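Translation initiation factor eif-2b-like protein (Chaetomium thermophilum, PDB 4ZEO) is the delta subunit of eIF2B, the guanine nucleotide exchange factor for eIF2, and probably acts in translation initiation as part of that complex's regulatory subcomplex. Local coordinates at residues F169-S174 against L178-L183. Sequence-based numbering, arbitrary orientation.
Sequences FALKDS and LKATLL
Ser174 and Leu178 meet through the backbone: the amide N of Leu178 donates to O of Ser174 at 2.9 Å, an i to i+4 bond of the first turn of helix 174-191. The example illustrates how a helix start is fixed by backbone and side-chain polar groups together while the preceding loop folds back over its flank. Asp173 stands at the N-cap; its side chain caps a backbone N in the first turn, past Ser174, and its OD1 is also bonded to Ser176 OG. Ser174 is buried; its N is bonded to Glu360 OE2, and its OG to Asn396 OD1. Leu178 is buried as well. With CG anti to the backbone N (chi1 173°), its side chain runs on to Ala225 and Ala229 of helix 224-239, and this is the tight side.

The other side is looser. Leu171 reaches across with a single methyl, CD1, which lies 3.7 Å from CB of Ala180. Both residues are partly exposed, and both also touch helix 157-168, Leu171 at Gln165 and Met166, Ala180 at Val162. Farther back, the loop leaves that helix through a Schellman motif at Phe169, and a backbone bond between Leu171 and Gln165 ties it there again. The contact thus joins two consecutive helices of the helical N-terminal part, and its chemistry implies a division of labour: the arrangement is consistent with the polar bonds setting the start of the second helix, whereas one methyl-methyl touch adds a small apolar contact between loop and helix.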
ATOM      1  N   PHE A 169      -0.078  11.192 -11.808  1.00 73.72           N
ATOM      2  CA  PHE A 169       0.563   9.898 -11.655  1.00 74.54           C
ATOM      3  C   PHE A 169       1.890  10.075 -10.912  1.00 74.53           C
ATOM      4  O   PHE A 169       2.750   9.207 -10.931  1.00 78.16           O
ATOM      5  CB  PHE A 169       0.734   9.207 -13.010  1.00 81.34           C
ATOM      6  CG  PHE A 169       0.700   7.726 -12.928  1.00 86.30           C
ATOM      7  CD1 PHE A 169      -0.399   7.095 -12.363  1.00 85.21           C
ATOM      8  CD2 PHE A 169       1.740   6.953 -13.435  1.00 93.61           C
ATOM      9  CE1 PHE A 169      -0.448   5.722 -12.271  1.00 86.10           C
ATOM     10  CE2 PHE A 169       1.697   5.569 -13.357  1.00 92.66           C
ATOM     11  CZ  PHE A 169       0.601   4.952 -12.775  1.00 89.16           C
ATOM     12  N   ALA A 170       2.047  11.231 -10.276  1.00 72.16           N
ATOM     13  CA  ALA A 170       3.159  11.490  -9.374  1.00 72.61           C
ATOM     14  C   ALA A 170       3.044  10.618  -8.110  1.00 69.18           C
ATOM     15  O   ALA A 170       4.050  10.150  -7.573  1.00 71.49           O
ATOM     16  CB  ALA A 170       3.213  12.947  -9.019  1.00 74.08           C
ATOM     17  N   LEU A 171       1.820  10.424  -7.619  1.00 63.82           N
ATOM     18  CA  LEU A 171       1.583   9.486  -6.525  1.00 59.71           C
ATOM     19  C   LEU A 171       0.983   8.211  -7.086  1.00 59.32           C
ATOM     20  O   LEU A 171      -0.145   8.239  -7.574  1.00 59.55           O
ATOM     21  CB  LEU A 171       0.631  10.038  -5.477  1.00 55.63           C
ATOM     22  CG  LEU A 171       1.053  11.132  -4.523  1.00 55.27           C
ATOM     23  CD1 LEU A 171      -0.198  11.715  -3.882  1.00 52.01           C
ATOM     24  CD2 LEU A 171       2.009  10.562  -3.492  1.00 55.05           C
ATOM     25  N   LYS A 172       1.701   7.092  -6.987  1.00 60.20           N
ATOM     26  CA  LYS A 172       1.216   5.870  -7.617  1.00 60.38           C
ATOM     27  C   LYS A 172       0.675   4.801  -6.686  1.00 58.73           C
ATOM     28  O   LYS A 172      -0.434   4.337  -6.879  1.00 58.20           O
ATOM     29  CB  LYS A 172       2.321   5.253  -8.496  1.00 64.17           C
ATOM     30  CG  LYS A 172       3.094   6.258  -9.292  1.00 65.97           C
ATOM     31  CD  LYS A 172       4.058   5.604 -10.253  1.00 68.73           C
ATOM     32  CE  LYS A 172       4.749   6.672 -11.120  1.00 70.43           C
ATOM     33  NZ  LYS A 172       4.793   6.324 -12.574  1.00 72.02           N
ATOM     34  N   ASP A 173       1.433   4.395  -5.683  1.00 59.84           N
ATOM     35  CA  ASP A 173       0.976   3.293  -4.843  1.00 59.35           C
ATOM     36  C   ASP A 173      -0.115   3.714  -3.856  1.00 55.41           C
ATOM     37  O   ASP A 173      -0.252   4.887  -3.510  1.00 55.43           O
ATOM     38  CB  ASP A 173       2.154   2.656  -4.116  1.00 62.59           C
ATOM     39  CG  ASP A 173       2.851   3.615  -3.210  1.00 65.86           C
ATOM     40  OD1 ASP A 173       3.309   4.667  -3.711  1.00 68.45           O
ATOM     41  OD2 ASP A 173       2.929   3.322  -2.001  1.00 68.98           O
ATOM     42  N   SER A 174      -0.903   2.732  -3.438  1.00 51.57           N
ATOM     43  CA  SER A 174      -2.049   2.946  -2.569  1.00 48.30           C
ATOM     44  C   SER A 174      -1.660   3.509  -1.199  1.00 46.62           C
ATOM     45  O   SER A 174      -2.396   4.311  -0.628  1.00 46.16           O
ATOM     46  CB  SER A 174      -2.827   1.639  -2.387  1.00 48.11           C
ATOM     47  OG  SER A 174      -1.972   0.613  -1.939  1.00 51.69           O
ATOM     48  N   LEU A 178      -2.668   7.019   0.273  1.00 34.78           N
ATOM     49  CA  LEU A 178      -3.409   7.085   1.531  1.00 37.41           C
ATOM     50  C   LEU A 178      -2.795   8.116   2.501  1.00 42.03           C
ATOM     51  O   LEU A 178      -3.507   8.951   3.068  1.00 44.06           O
ATOM     52  CB  LEU A 178      -3.482   5.696   2.193  1.00 36.40           C
ATOM     53  CG  LEU A 178      -4.090   5.662   3.609  1.00 35.31           C
ATOM     54  CD1 LEU A 178      -5.512   6.188   3.630  1.00 33.17           C
ATOM     55  CD2 LEU A 178      -4.047   4.272   4.208  1.00 35.91           C
ATOM     56  N   LYS A 179      -1.478   8.074   2.658  1.00 40.81           N
ATOM     57  CA  LYS A 179      -0.791   8.995   3.554  1.00 43.95           C
ATOM     58  C   LYS A 179      -0.961  10.451   3.130  1.00 46.61           C
ATOM     59  O   LYS A 179      -1.231  11.310   3.964  1.00 52.78           O
ATOM     60  CB  LYS A 179       0.701   8.661   3.624  1.00 44.00           C
ATOM     61  CG  LYS A 179       1.402   9.268   4.809  1.00 45.40           C
ATOM     62  CD  LYS A 179       2.913   9.120   4.719  1.00 44.93           C
ATOM     63  CE  LYS A 179       3.581   9.783   5.892  1.00 47.37           C
ATOM     64  NZ  LYS A 179       5.058   9.472   6.052  1.00 52.23           N
ATOM     65  N   ALA A 180      -0.818  10.722   1.836  1.00 43.31           N
ATOM     66  CA  ALA A 180      -0.974  12.073   1.326  1.00 43.03           C
ATOM     67  C   ALA A 180      -2.400  12.555   1.608  1.00 43.05           C
ATOM     68  O   ALA A 180      -2.609  13.676   2.069  1.00 45.23           O
ATOM     69  CB  ALA A 180      -0.660  12.116  -0.183  1.00 42.47           C
ATOM     70  N   THR A 181      -3.365  11.662   1.396  1.00 39.32           N
ATOM     71  CA  THR A 181      -4.764  11.945   1.659  1.00 35.94           C
ATOM     72  C   THR A 181      -5.033  12.238   3.130  1.00 39.83           C
ATOM     73  O   THR A 181      -5.725  13.206   3.453  1.00 44.23           O
ATOM     74  CB  THR A 181      -5.661  10.765   1.233  1.00 33.61           C
ATOM     75  OG1 THR A 181      -5.437  10.459  -0.146  1.00 34.69           O
ATOM     76  CG2 THR A 181      -7.139  11.084   1.447  1.00 31.22           C
ATOM     77  N   LEU A 182      -4.505  11.404   4.022  1.00 39.02           N
ATOM     78  CA  LEU A 182      -4.737  11.589   5.452  1.00 38.13           C
ATOM     79  C   LEU A 182      -4.132  12.909   5.930  1.00 41.27           C
ATOM     80  O   LEU A 182      -4.726  13.602   6.747  1.00 42.56           O
ATOM     81  CB  LEU A 182      -4.155  10.422   6.258  1.00 37.70           C
ATOM     82  CG  LEU A 182      -4.934   9.120   5.998  1.00 35.15           C
ATOM     83  CD1 LEU A 182      -4.391   7.914   6.752  1.00 33.65           C
ATOM     84  CD2 LEU A 182      -6.376   9.325   6.309  1.00 34.96           C
ATOM     85  N   LEU A 183      -2.951  13.259   5.417  1.00 41.48           N
ATOM     86  CA  LEU A 183      -2.323  14.524   5.777  1.00 43.98           C
ATOM     87  C   LEU A 183      -3.087  15.736   5.237  1.00 44.14           C
ATOM     88  O   LEU A 183      -3.193  16.748   5.917  1.00 50.09           O
ATOM     89  CB  LEU A 183      -0.881  14.572   5.281  1.00 46.28           C
ATOM     90  CG  LEU A 183       0.103  13.649   5.991  1.00 46.79           C
ATOM     91  CD1 LEU A 183       1.459  13.728   5.317  1.00 47.88           C
ATOM     92  CD2 LEU A 183       0.194  13.973   7.476  1.00 48.14           C
TER